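Local coordinates for protein transcriptional regulator (PDB 2GNP) that probably regulates transcription in Streptococcus pneumoniae in response to a sugar-like effector, which its putative sugar-binding domain of Rossmann-like kind would recognise, at residues 58-63 against 148-153; 83-88 against 114-119; 195-200 against 240-245; 236-241 against 257-262. One frame throughout, in Å; residues are numbered along the deposited sequence.

Contact 1 (58-63 against 148-153); sequences NMKIGF and WKDLDI
Asp152 meets both backbone polar atoms of Lys60. The N-H of Lys60 runs almost straight (170°) to Asp152 OD2, 2.8 Å away, on the anti lone pair, while Lys60 O accepts from two successive amides, Asp152 N at 2.7 Å and Ile153 N at 3.2 Å. One water links Asp152 OD2 to Asn58 O. At the far end Lys60 NZ forms a salt bridge with Asp150 OD1 (3.2 Å), on the syn side of the carboxylate, and also bonds Ser147 OG; a bend at chi3 (87°) turns the amine that way. Gly62 N donates to Ile153 O at 2.9 Å, part of the parallel pairing in which the loop after helix 142-147 runs into strand 153-160 of the Rossmann-like sheet, beside strand 60-63. Ile61 and Ile153 lie side by side on one sheet face, and SE of Met59, a selenomethionine, touches Ile153 CD1 at 3.6 Å. Leu151 packs by CD2 on Lys60 CB at 3.8 Å and by CD1 on Gly62 CA at 3.9 Å.

Contact 2 (83-88 against 114-119); sequences NVHFYP and HGECTF
His85 lies alongside Glu116, both side chains pointing the same way from one face of the sheet. CE1 of the His85 imidazole comes 3.6 Å from Glu116 OE1, with the ring and carboxylate planes 41° apart. The ring nitrogen NE2 donates to Asn83 OD1 at 2.8 Å, approaching from above the amide plane, which ties down the ring's rotation. Glu116 reaches the histidine with an extended chain, CG anti to the backbone N (chi1 -153°). The side chains of Tyr87 and its register neighbour Thr118 pass each other at a slant, Tyr87 CE2 standing 3.5 Å from Thr118 OG1; Leu144 of helix 142-147 touches both. The opposite face carries Phe86, whose ring edge meets Gly115 CA, and Cys117, which turns to helix 102-113. Between the faces run three backbone bonds of the parallel register: Glu116 N to Val84 O (3.0 Å), Phe86 N to Glu116 O (2.9 Å) and Thr118 N to Phe86 O (3.0 Å). A water joins Val84 N to His114 O where helix 102-113 ends. Strand 85-88, that helix and strand 116-117 make a beta-alpha-beta unit at the margin of the sheet. Pro88 has no N-H to continue the bonding, and its CD lies 3.1 Å from Thr118 O instead. The nearby Glu116 carboxylate may modestly favour a protonated His85, though no bond joins the two.

Contact 3 (195-200 against 240-245); sequences FDSKGK and VLRANL
A type I beta turn from Asp196 to Gly199, following strand 193-195, rests against the C-terminal end of helix 234-242. Arg242 sends an extended chain along the turn, and its NH1 donates to Ser197 O at 2.9 Å. The oxygen lies close to the guanidinium plane, yet the donor stands 44° above the carbonyl plane, and the bond is moderately bent (151°). NH2 of the same group pairs with Asp263, so the arginine joins the turn to helix 253-264. Asp196 OD1 accepts from Lys198 N (2.9 Å), an Asx turn, and from Lys200 N (3.1 Å) just past the turn, the two donors reaching it from opposite faces of the carboxylate. Ala243 CB lies 3.4 Å from Lys198 O and 3.6 Å from Gly199 O; Gly199, with positive phi and no side chain, lies against it. Here the helix stops in a Schellman motif: Asn244 takes positive phi, and Leu245 N bonds back to Val240 O at 3.0 Å. That reversal carries Leu245 beside the turn, CD1 standing 3.8 Å from Gly199 O. Lys200 doubles back to bond Gly199 O through NZ. Deeper in, the Phe195 ring passes obliquely by the helix, CZ 3.6 Å from Val240 CG2. A chi1 of 50°, setting CG between backbone N and carbonyl carbon, points the ring at the valine, and Ile190 packs on both Phe195 and Leu245.

Contact 4 (236-241 against 257-262); sequences SILSVL and LKVLEE
Apolar contacts carry this interface, and Val259 is at its centre. Its two methyl branches split the work: CG1 sits 3.8 Å from Leu238 CD1 and 3.9 Å from Leu241 CD1, whereas CG2 faces Ile237, 4.1 Å from that residue's CG2. Val259 thus projects from helix 253-264 among three side chains of helix 234-242. The isoleucine crosses it at about a right angle, while the two leucines approach obliquely. Leu238 points at the other helix with CG anti to its backbone N (chi1 176°), and the turn at chi2 (57°) divides its methyls: CD1 goes to Val259 and CD2 to Glu262, 4.0 Å from CG. Mixed contact is confined to that second methyl, which also lies 4.1 Å from Glu262 OE2. That oxygen has its polar partner beside the segment, hydrogen-bonding Ser235 OG near the start of helix 234-242. No hydrogen bond spans the two segments themselves. Tyr20 of helix 5-20 packs on Leu238, Leu241 and Leu260, extending the apolar layer past the pair. The axes approach to 9.6 Å and cross at -72°, with the nearest alpha carbons at Leu238 and Val259. Helix 234-242 is the crossover between parallel neighbours 223-227 and 248-252, and helix 253-264 follows the latter strand: successive helices packed together, consistent with a Rossmann-like alpha/beta domain.

How the contacts relate
From the N terminus, strand 60-63 opens contact 1, which closes 85 residues later where the loop before strand 153-160 pairs with it. Contact 2 falls wholly inside that interval, closing at 114-119 after helix 102-113; the two touch because strands 60-63 and 85-88 are sheet neighbours, and Trp148 NE1 also reaches Pro88 O. Further along, the turn after strand 193-195 opens contact 3. Contact 4 opens on helix 234-242 before contact 3 has closed at 240-245, so the two overlap along the chain, and closes on helix 253-264. Ser239 of helix 234-242, in contact 4, bonds Asp196 O of contact 3. Contacts 1 and 2 lie across the chain's centre from contact 4, their centres about 27 and 32 Å away.

Contact 1 (58-63 against 148-153)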
loop_
_atom_site.group_PDB
_atom_site.type_symbol
_atom_site.label_atom_id
_atom_site.label_comp_id
_atom_site.label_asym_id
_atom_site.label_seq_id
_atom_site.Cartn_x
_atom_site.Cartn_y
_atom_site.Cartn_z
ATOM N N ASN A 58 21.868 -3.110 2.351
ATOM C CA ASN A 58 21.989 -2.059 1.336
ATOM C C ASN A 58 20.628 -1.636 0.709
ATOM O O ASN A 58 20.591 -0.723 -0.117
ATOM C CB ASN A 58 22.970 -2.477 0.226
ATOM C CG ASN A 58 24.346 -2.764 0.750
ATOM O OD1 ASN A 58 24.889 -2.011 1.580
ATOM N ND2 ASN A 58 24.939 -3.853 0.260
HETATM N N MSE A 59 19.546 -2.250 1.111
HETATM C CA MSE A 59 18.256 -1.980 0.441
HETATM C C MSE A 59 17.607 -0.644 0.817
HETATM O O MSE A 59 17.775 -0.185 1.958
HETATM C CB MSE A 59 17.322 -3.110 0.751
HETATM C CG MSE A 59 17.750 -4.368 -0.011
HETATM SE SE MSE A 59 16.268 -5.476 0.127
HETATM C CE MSE A 59 16.738 -6.843 -1.197
ATOM N N LYS A 60 16.902 -0.039 -0.172
ATOM C CA LYS A 60 16.114 1.175 -0.032
ATOM C C LYS A 60 14.663 0.713 -0.015
ATOM O O LYS A 60 14.205 0.071 -0.981
ATOM C CB LYS A 60 16.397 2.107 -1.214
ATOM C CG LYS A 60 17.836 2.632 -1.203
ATOM C CD LYS A 60 18.071 3.556 -2.379
ATOM C CE LYS A 60 17.677 4.955 -2.001
ATOM N NZ LYS A 60 18.206 5.918 -3.007
ATOM N N ILE A 61 13.965 1.030 1.094
ATOM C CA ILE A 61 12.652 0.471 1.316
ATOM C C ILE A 61 11.661 1.615 1.567
ATOM O O ILE A 61 11.890 2.419 2.477
ATOM C CB ILE A 61 12.657 -0.548 2.512
ATOM C CG1 ILE A 61 13.638 -1.718 2.264
ATOM C CG2 ILE A 61 11.259 -1.048 2.805
ATOM C CD1 ILE A 61 14.047 -2.504 3.539
ATOM N N GLY A 62 10.595 1.669 0.765
ATOM C CA GLY A 62 9.506 2.691 0.945
ATOM C C GLY A 62 8.300 2.135 1.703
ATOM O O GLY A 62 7.923 1.001 1.490
ATOM N N PHE A 63 7.697 2.947 2.586
ATOM C CA PHE A 63 6.467 2.518 3.283
ATOM C C PHE A 63 5.360 3.505 2.957
ATOM O O PHE A 63 5.641 4.723 2.833
ATOM C CB PHE A 63 6.658 2.577 4.799
ATOM C CG PHE A 63 6.941 1.223 5.396
ATOM C CD1 PHE A 63 8.106 0.573 5.062
ATOM C CD2 PHE A 63 5.996 0.562 6.188
ATOM C CE1 PHE A 63 8.372 -0.703 5.570
ATOM C CE2 PHE A 63 6.244 -0.744 6.699
ATOM C CZ PHE A 63 7.439 -1.350 6.388
ATOM N N TRP A 148 12.502 7.694 -4.765
ATOM C CA TRP A 148 11.313 7.021 -5.302
ATOM C C TRP A 148 11.511 6.309 -6.632
ATOM O O TRP A 148 10.706 5.432 -6.978
ATOM C CB TRP A 148 10.173 8.028 -5.447
ATOM C CG TRP A 148 9.513 8.494 -4.185
ATOM C CD1 TRP A 148 9.465 7.837 -2.939
ATOM C CD2 TRP A 148 8.689 9.644 -4.059
ATOM N NE1 TRP A 148 8.720 8.551 -2.063
ATOM C CE2 TRP A 148 8.231 9.681 -2.713
ATOM C CE3 TRP A 148 8.319 10.698 -4.950
ATOM C CZ2 TRP A 148 7.420 10.696 -2.227
ATOM C CZ3 TRP A 148 7.497 11.729 -4.443
ATOM C CH2 TRP A 148 7.057 11.719 -3.108
ATOM N N LYS A 149 12.552 6.697 -7.374
ATOM C CA LYS A 149 12.856 6.094 -8.670
ATOM C C LYS A 149 13.765 4.891 -8.564
ATOM O O LYS A 149 13.971 4.202 -9.558
ATOM C CB LYS A 149 13.396 7.131 -9.663
ATOM C CG LYS A 149 12.371 8.284 -9.871
ATOM C CD LYS A 149 12.905 9.432 -10.697
ATOM C CE LYS A 149 11.811 10.462 -11.040
ATOM N NZ LYS A 149 10.431 9.922 -11.420
ATOM N N ASP A 150 14.324 4.645 -7.385
ATOM C CA ASP A 150 15.203 3.500 -7.272
ATOM C C ASP A 150 15.079 2.698 -5.959
ATOM O O ASP A 150 16.063 2.124 -5.425
ATOM C CB ASP A 150 16.645 3.888 -7.639
ATOM C CG ASP A 150 17.380 4.423 -6.510
ATOM O OD1 ASP A 150 16.781 5.200 -5.741
ATOM O OD2 ASP A 150 18.562 4.016 -6.360
ATOM N N LEU A 151 13.837 2.595 -5.480
ATOM C CA LEU A 151 13.596 1.756 -4.302
ATOM C C LEU A 151 13.711 0.282 -4.652
ATOM O O LEU A 151 13.426 -0.158 -5.773
ATOM C CB LEU A 151 12.209 1.988 -3.773
ATOM C CG LEU A 151 12.054 3.389 -3.154
ATOM C CD1 LEU A 151 10.555 3.474 -2.735
ATOM C CD2 LEU A 151 13.005 3.714 -1.994
ATOM N N ASP A 152 14.161 -0.482 -3.658
ATOM C CA ASP A 152 14.214 -1.934 -3.783
ATOM C C ASP A 152 12.891 -2.613 -3.398
ATOM O O ASP A 152 12.489 -3.586 -4.021
ATOM C CB ASP A 152 15.317 -2.510 -2.895
ATOM C CG ASP A 152 16.685 -2.065 -3.361
ATOM O OD1 ASP A 152 17.097 -2.510 -4.455
ATOM O OD2 ASP A 152 17.299 -1.218 -2.716
ATOM N N ILE A 153 12.277 -2.109 -2.327
ATOM C CA ILE A 153 11.042 -2.716 -1.797
ATOM C C ILE A 153 10.095 -1.573 -1.500
ATOM O O ILE A 153 10.542 -0.504 -1.134
ATOM C CB ILE A 153 11.309 -3.449 -0.503
ATOM C CG1 ILE A 153 12.230 -4.648 -0.785
ATOM C CG2 ILE A 153 9.970 -3.845 0.174
ATOM C CD1 ILE A 153 12.713 -5.276 0.563
HETATM O O HOH W 1 19.843 -0.688 -2.846
#

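Contact 2 (83-88 against 114-119)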
loop_
_atom_site.group_PDB
_atom_site.type_symbol
_atom_site.label_atom_id
_atom_site.label_comp_id
_atom_site.label_asym_id
_atom_site.label_seq_id
_atom_site.Cartn_x
_atom_site.Cartn_y
_atom_site.Cartn_z
ATOM N N ASN A 83 23.300 -0.814 6.250
ATOM C CA ASN A 83 23.156 0.165 5.169
ATOM C C ASN A 83 21.755 0.113 4.518
ATOM O O ASN A 83 21.620 0.365 3.287
ATOM C CB ASN A 83 24.226 -0.027 4.060
ATOM C CG ASN A 83 24.327 1.158 3.115
ATOM O OD1 ASN A 83 24.098 2.336 3.504
ATOM N ND2 ASN A 83 24.688 0.873 1.862
ATOM N N VAL A 84 20.743 -0.177 5.350
ATOM C CA VAL A 84 19.327 -0.182 4.891
ATOM C C VAL A 84 18.788 1.236 5.113
ATOM O O VAL A 84 19.146 1.897 6.120
ATOM C CB VAL A 84 18.462 -1.187 5.667
ATOM C CG1 VAL A 84 16.973 -1.122 5.274
ATOM C CG2 VAL A 84 18.970 -2.629 5.392
ATOM N N HIS A 85 17.939 1.693 4.185
ATOM C CA HIS A 85 17.414 3.062 4.275
ATOM C C HIS A 85 15.899 2.977 4.092
ATOM O O HIS A 85 15.452 2.269 3.170
ATOM C CB HIS A 85 17.977 3.945 3.151
ATOM C CG HIS A 85 19.474 4.030 3.164
ATOM N ND1 HIS A 85 20.147 5.155 3.582
ATOM C CD2 HIS A 85 20.422 3.113 2.840
ATOM C CE1 HIS A 85 21.451 4.940 3.506
ATOM N NE2 HIS A 85 21.645 3.702 3.071
ATOM N N PHE A 86 15.127 3.677 4.934
ATOM C CA PHE A 86 13.647 3.666 4.860
ATOM C C PHE A 86 13.184 5.061 4.422
ATOM O O PHE A 86 13.703 6.055 4.918
ATOM C CB PHE A 86 13.087 3.389 6.284
ATOM C CG PHE A 86 13.306 1.943 6.712
ATOM C CD1 PHE A 86 14.316 1.606 7.630
ATOM C CD2 PHE A 86 12.588 0.920 6.097
ATOM C CE1 PHE A 86 14.564 0.265 7.905
ATOM C CE2 PHE A 86 12.752 -0.422 6.448
ATOM C CZ PHE A 86 13.751 -0.747 7.353
ATOM N N TYR A 87 12.166 5.084 3.558
ATOM C CA TYR A 87 11.643 6.321 2.919
ATOM C C TYR A 87 10.110 6.249 3.009
ATOM O O TYR A 87 9.533 5.163 3.083
ATOM C CB TYR A 87 12.019 6.386 1.436
ATOM C CG TYR A 87 13.507 6.358 1.219
ATOM C CD1 TYR A 87 14.134 5.133 1.055
ATOM C CD2 TYR A 87 14.263 7.536 1.195
ATOM C CE1 TYR A 87 15.545 5.058 0.873
ATOM C CE2 TYR A 87 15.663 7.480 0.999
ATOM C CZ TYR A 87 16.264 6.213 0.861
ATOM O OH TYR A 87 17.638 6.149 0.690
ATOM N N PRO A 88 9.446 7.431 3.004
ATOM C CA PRO A 88 7.982 7.489 2.876
ATOM C C PRO A 88 7.610 7.466 1.407
ATOM O O PRO A 88 8.263 8.152 0.585
ATOM C CB PRO A 88 7.624 8.877 3.495
ATOM C CG PRO A 88 8.883 9.792 3.176
ATOM C CD PRO A 88 10.089 8.725 3.215
ATOM N N HIS A 114 17.858 -1.272 12.110
ATOM C CA HIS A 114 18.862 -0.258 12.308
ATOM C C HIS A 114 19.112 0.507 11.043
ATOM O O HIS A 114 20.241 0.650 10.594
ATOM C CB HIS A 114 20.143 -0.844 12.847
ATOM C CG HIS A 114 20.059 -1.120 14.304
ATOM N ND1 HIS A 114 20.324 -0.153 15.258
ATOM C CD2 HIS A 114 19.627 -2.217 14.974
ATOM C CE1 HIS A 114 20.120 -0.666 16.461
ATOM N NE2 HIS A 114 19.694 -1.909 16.318
ATOM N N GLY A 115 18.037 1.028 10.477
ATOM C CA GLY A 115 18.201 1.741 9.200
ATOM C C GLY A 115 18.202 3.259 9.376
ATOM O O GLY A 115 17.799 3.807 10.424
ATOM N N GLU A 116 18.614 3.939 8.313
ATOM C CA GLU A 116 18.648 5.359 8.282
ATOM C C GLU A 116 17.299 5.772 7.687
ATOM O O GLU A 116 16.792 5.034 6.848
ATOM C CB GLU A 116 19.835 5.772 7.422
ATOM C CG GLU A 116 20.350 7.117 7.814
ATOM C CD GLU A 116 21.531 7.641 6.948
ATOM O OE1 GLU A 116 22.345 6.829 6.383
ATOM O OE2 GLU A 116 21.620 8.865 6.908
ATOM N N CYS A 117 16.726 6.902 8.129
ATOM C CA CYS A 117 15.298 7.266 7.882
ATOM C C CYS A 117 15.232 8.613 7.194
ATOM O O CYS A 117 15.916 9.572 7.651
ATOM C CB CYS A 117 14.538 7.485 9.197
ATOM S SG CYS A 117 14.449 5.976 10.190
ATOM N N THR A 118 14.356 8.689 6.181
ATOM C CA THR A 118 13.901 9.942 5.599
ATOM C C THR A 118 12.409 10.008 5.948
ATOM O O THR A 118 11.714 8.973 5.880
ATOM C CB THR A 118 14.078 9.853 4.054
ATOM O OG1 THR A 118 15.467 9.805 3.670
ATOM C CG2 THR A 118 13.445 11.036 3.372
ATOM N N PHE A 119 11.936 11.196 6.369
ATOM C CA PHE A 119 10.566 11.372 6.837
ATOM C C PHE A 119 9.801 12.245 5.861
ATOM O O PHE A 119 10.423 12.949 5.085
ATOM C CB PHE A 119 10.560 11.988 8.229
ATOM C CG PHE A 119 11.111 11.051 9.262
ATOM C CD1 PHE A 119 12.395 11.271 9.790
ATOM C CD2 PHE A 119 10.376 9.929 9.680
ATOM C CE1 PHE A 119 12.913 10.374 10.759
ATOM C CE2 PHE A 119 10.903 9.030 10.657
ATOM C CZ PHE A 119 12.180 9.278 11.161
HETATM O O HOH W 2 20.811 -1.114 8.320
#

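Contact 3 (195-200 against 240-245)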
loop_
_atom_site.group_PDB
_atom_site.type_symbol
_atom_site.label_atom_id
_atom_site.label_comp_id
_atom_site.label_asym_id
_atom_site.label_seq_id
_atom_site.Cartn_x
_atom_site.Cartn_y
_atom_site.Cartn_z
ATOM N N PHE A 195 -7.745 5.523 -7.910
ATOM C CA PHE A 195 -7.899 4.871 -9.227
ATOM C C PHE A 195 -9.295 4.317 -9.444
ATOM O O PHE A 195 -10.057 4.093 -8.490
ATOM C CB PHE A 195 -6.864 3.769 -9.398
ATOM C CG PHE A 195 -6.797 2.809 -8.225
ATOM C CD1 PHE A 195 -5.727 2.865 -7.319
ATOM C CD2 PHE A 195 -7.822 1.897 -7.998
ATOM C CE1 PHE A 195 -5.651 1.945 -6.228
ATOM C CE2 PHE A 195 -7.772 1.010 -6.925
ATOM C CZ PHE A 195 -6.674 1.059 -6.021
ATOM N N ASP A 196 -9.590 4.078 -10.727
ATOM C CA ASP A 196 -10.831 3.453 -11.129
ATOM C C ASP A 196 -10.783 1.925 -11.142
ATOM O O ASP A 196 -9.842 1.296 -10.623
ATOM C CB ASP A 196 -11.264 4.030 -12.485
ATOM C CG ASP A 196 -10.419 3.507 -13.652
ATOM O OD1 ASP A 196 -9.532 2.615 -13.470
ATOM O OD2 ASP A 196 -10.685 3.936 -14.799
ATOM N N SER A 197 -11.806 1.289 -11.706
ATOM C CA SER A 197 -11.918 -0.201 -11.629
ATOM C C SER A 197 -10.852 -0.980 -12.377
ATOM O O SER A 197 -10.758 -2.214 -12.204
ATOM C CB SER A 197 -13.300 -0.638 -12.163
ATOM O OG SER A 197 -13.324 -0.501 -13.560
ATOM N N LYS A 198 -10.069 -0.273 -13.214
ATOM C CA LYS A 198 -8.992 -0.859 -14.022
ATOM C C LYS A 198 -7.615 -0.439 -13.492
ATOM O O LYS A 198 -6.580 -0.741 -14.087
ATOM C CB LYS A 198 -9.113 -0.324 -15.441
ATOM C CG LYS A 198 -10.301 -0.948 -16.224
ATOM C CD LYS A 198 -10.227 -0.407 -17.689
ATOM C CE LYS A 198 -10.951 -1.306 -18.686
ATOM N NZ LYS A 198 -12.303 -1.701 -18.196
ATOM N N GLY A 199 -7.620 0.277 -12.368
ATOM C CA GLY A 199 -6.395 0.670 -11.673
ATOM C C GLY A 199 -5.708 1.849 -12.314
ATOM O O GLY A 199 -4.514 2.095 -12.099
ATOM N N LYS A 200 -6.488 2.628 -13.066
ATOM C CA LYS A 200 -5.991 3.881 -13.632
ATOM C C LYS A 200 -6.306 5.112 -12.776
ATOM O O LYS A 200 -7.412 5.237 -12.272
ATOM C CB LYS A 200 -6.535 4.028 -15.067
ATOM C CG LYS A 200 -5.503 3.508 -16.097
ATOM C CD LYS A 200 -4.509 2.411 -15.541
ATOM C CE LYS A 200 -3.043 2.911 -15.183
ATOM N NZ LYS A 200 -2.518 2.893 -13.710
ATOM N N VAL A 240 -5.930 -3.004 -8.508
ATOM C CA VAL A 240 -4.462 -3.090 -8.335
ATOM C C VAL A 240 -3.908 -4.293 -9.100
ATOM O O VAL A 240 -2.852 -4.193 -9.759
ATOM C CB VAL A 240 -4.201 -3.191 -6.804
ATOM C CG1 VAL A 240 -2.810 -3.596 -6.578
ATOM C CG2 VAL A 240 -4.541 -1.787 -6.147
ATOM N N LEU A 241 -4.610 -5.424 -9.039
ATOM C CA LEU A 241 -4.194 -6.625 -9.796
ATOM C C LEU A 241 -4.224 -6.358 -11.332
ATOM O O LEU A 241 -3.295 -6.728 -12.070
ATOM C CB LEU A 241 -5.086 -7.786 -9.449
ATOM C CG LEU A 241 -4.915 -8.256 -8.018
ATOM C CD1 LEU A 241 -5.953 -9.344 -7.710
ATOM C CD2 LEU A 241 -3.492 -8.797 -7.886
ATOM N N ARG A 242 -5.369 -5.832 -11.790
ATOM C CA ARG A 242 -5.564 -5.425 -13.203
ATOM C C ARG A 242 -4.465 -4.576 -13.800
ATOM O O ARG A 242 -4.029 -4.882 -14.923
ATOM C CB ARG A 242 -6.929 -4.746 -13.401
ATOM C CG ARG A 242 -7.999 -5.778 -13.584
ATOM C CD ARG A 242 -9.378 -5.106 -13.477
ATOM N NE ARG A 242 -10.441 -6.097 -13.688
ATOM C CZ ARG A 242 -11.739 -5.798 -13.610
ATOM N NH1 ARG A 242 -12.096 -4.565 -13.300
ATOM N NH2 ARG A 242 -12.671 -6.708 -13.839
ATOM N N ALA A 243 -4.014 -3.562 -13.061
ATOM C CA ALA A 243 -3.011 -2.586 -13.514
ATOM C C ALA A 243 -1.606 -2.990 -13.088
ATOM O O ALA A 243 -0.622 -2.271 -13.349
ATOM C CB ALA A 243 -3.381 -1.214 -12.989
ATOM N N ASN A 244 -1.508 -4.148 -12.424
ATOM C CA ASN A 244 -0.185 -4.640 -11.944
ATOM C C ASN A 244 0.552 -3.571 -11.157
ATOM O O ASN A 244 1.749 -3.356 -11.360
ATOM C CB ASN A 244 0.698 -5.163 -13.085
ATOM C CG ASN A 244 0.066 -6.343 -13.789
ATOM O OD1 ASN A 244 -0.471 -6.211 -14.882
ATOM N ND2 ASN A 244 0.134 -7.495 -13.167
ATOM N N LEU A 245 -0.187 -2.863 -10.302
ATOM C CA LEU A 245 0.412 -1.772 -9.481
ATOM C C LEU A 245 1.401 -2.255 -8.434
ATOM O O LEU A 245 2.320 -1.520 -8.109
ATOM C CB LEU A 245 -0.598 -0.845 -8.840
ATOM C CG LEU A 245 -1.584 -0.206 -9.842
ATOM C CD1 LEU A 245 -2.617 0.721 -9.122
ATOM C CD2 LEU A 245 -0.814 0.617 -10.932
#

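Contact 4 (236-241 against 257-262)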
loop_
_atom_site.group_PDB
_atom_site.type_symbol
_atom_site.label_atom_id
_atom_site.label_comp_id
_atom_site.label_asym_id
_atom_site.label_seq_id
_atom_site.Cartn_x
_atom_site.Cartn_y
_atom_site.Cartn_z
ATOM N N SER A 236 -11.046 -2.660 -4.955
ATOM C CA SER A 236 -9.732 -1.990 -4.938
ATOM C C SER A 236 -8.601 -2.974 -5.267
ATOM O O SER A 236 -7.685 -2.689 -6.082
ATOM C CB SER A 236 -9.439 -1.309 -3.596
ATOM O OG SER A 236 -10.534 -0.500 -3.215
ATOM N N ILE A 237 -8.654 -4.150 -4.656
ATOM C CA ILE A 237 -7.636 -5.154 -4.913
ATOM C C ILE A 237 -7.699 -5.617 -6.372
ATOM O O ILE A 237 -6.669 -5.747 -7.047
ATOM C CB ILE A 237 -7.775 -6.338 -3.898
ATOM C CG1 ILE A 237 -7.453 -5.842 -2.441
ATOM C CG2 ILE A 237 -6.860 -7.465 -4.285
ATOM C CD1 ILE A 237 -7.853 -6.851 -1.397
ATOM N N LEU A 238 -8.912 -5.772 -6.893
ATOM C CA LEU A 238 -9.017 -6.217 -8.284
ATOM C C LEU A 238 -8.379 -5.156 -9.224
ATOM O O LEU A 238 -7.671 -5.488 -10.185
ATOM C CB LEU A 238 -10.488 -6.425 -8.595
ATOM C CG LEU A 238 -10.814 -6.807 -10.062
ATOM C CD1 LEU A 238 -10.064 -8.085 -10.507
ATOM C CD2 LEU A 238 -12.316 -6.965 -10.154
ATOM N N SER A 239 -8.577 -3.884 -8.896
ATOM C CA SER A 239 -7.993 -2.762 -9.703
ATOM C C SER A 239 -6.475 -2.847 -9.710
ATOM O O SER A 239 -5.811 -2.808 -10.753
ATOM C CB SER A 239 -8.361 -1.400 -9.165
ATOM O OG SER A 239 -9.744 -1.137 -9.251
ATOM N N VAL A 240 -5.930 -3.004 -8.508
ATOM C CA VAL A 240 -4.462 -3.090 -8.335
ATOM C C VAL A 240 -3.908 -4.293 -9.100
ATOM O O VAL A 240 -2.852 -4.193 -9.759
ATOM C CB VAL A 240 -4.201 -3.191 -6.804
ATOM C CG1 VAL A 240 -2.810 -3.596 -6.578
ATOM C CG2 VAL A 240 -4.541 -1.787 -6.147
ATOM N N LEU A 241 -4.610 -5.424 -9.039
ATOM C CA LEU A 241 -4.194 -6.625 -9.796
ATOM C C LEU A 241 -4.224 -6.358 -11.332
ATOM O O LEU A 241 -3.295 -6.728 -12.070
ATOM C CB LEU A 241 -5.086 -7.786 -9.449
ATOM C CG LEU A 241 -4.915 -8.256 -8.018
ATOM C CD1 LEU A 241 -5.953 -9.344 -7.710
ATOM C CD2 LEU A 241 -3.492 -8.797 -7.886
ATOM N N LEU A 257 -11.436 -14.904 -3.244
ATOM C CA LEU A 257 -12.583 -15.523 -3.924
ATOM C C LEU A 257 -13.583 -14.471 -4.411
ATOM O O LEU A 257 -14.169 -14.629 -5.474
ATOM C CB LEU A 257 -13.275 -16.466 -2.967
ATOM C CG LEU A 257 -12.494 -17.746 -2.704
ATOM C CD1 LEU A 257 -13.433 -18.641 -1.955
ATOM C CD2 LEU A 257 -11.985 -18.473 -3.955
ATOM N N LYS A 258 -13.791 -13.420 -3.610
ATOM C CA LYS A 258 -14.686 -12.340 -4.028
ATOM C C LYS A 258 -14.115 -11.522 -5.224
ATOM O O LYS A 258 -14.871 -11.052 -6.079
ATOM C CB LYS A 258 -15.035 -11.445 -2.857
ATOM C CG LYS A 258 -16.090 -12.089 -1.906
ATOM C CD LYS A 258 -16.395 -11.236 -0.709
ATOM C CE LYS A 258 -17.310 -11.978 0.305
ATOM N NZ LYS A 258 -16.527 -12.967 1.101
ATOM N N VAL A 259 -12.803 -11.302 -5.226
ATOM C CA VAL A 259 -12.098 -10.633 -6.324
ATOM C C VAL A 259 -12.363 -11.422 -7.614
ATOM O O VAL A 259 -12.708 -10.843 -8.645
ATOM C CB VAL A 259 -10.576 -10.519 -6.034
ATOM C CG1 VAL A 259 -9.762 -10.193 -7.306
ATOM C CG2 VAL A 259 -10.347 -9.483 -4.936
ATOM N N LEU A 260 -12.202 -12.738 -7.534
ATOM C CA LEU A 260 -12.412 -13.608 -8.693
ATOM C C LEU A 260 -13.855 -13.545 -9.213
ATOM O O LEU A 260 -14.095 -13.395 -10.435
ATOM C CB LEU A 260 -11.987 -15.028 -8.352
ATOM C CG LEU A 260 -10.463 -15.242 -8.249
ATOM C CD1 LEU A 260 -10.194 -16.617 -7.650
ATOM C CD2 LEU A 260 -9.729 -15.062 -9.578
ATOM N N GLU A 261 -14.789 -13.592 -8.272
ATOM C CA GLU A 261 -16.198 -13.469 -8.561
ATOM C C GLU A 261 -16.520 -12.134 -9.244
ATOM O O GLU A 261 -17.186 -12.118 -10.293
ATOM C CB GLU A 261 -17.022 -13.587 -7.295
ATOM C CG GLU A 261 -18.530 -13.632 -7.643
ATOM C CD GLU A 261 -19.422 -13.703 -6.416
ATOM O OE1 GLU A 261 -20.117 -12.698 -6.119
ATOM O OE2 GLU A 261 -19.417 -14.763 -5.749
ATOM N N GLU A 262 -16.063 -11.036 -8.657
ATOM C CA GLU A 262 -16.246 -9.731 -9.289
ATOM C C GLU A 262 -15.617 -9.627 -10.684
ATOM O O GLU A 262 -16.218 -9.043 -11.630
ATOM C CB GLU A 262 -15.729 -8.623 -8.382
ATOM C CG GLU A 262 -16.105 -7.262 -8.875
ATOM C CD GLU A 262 -16.037 -6.240 -7.793
ATOM O OE1 GLU A 262 -16.710 -6.415 -6.753
ATOM O OE2 GLU A 262 -15.302 -5.255 -7.983
#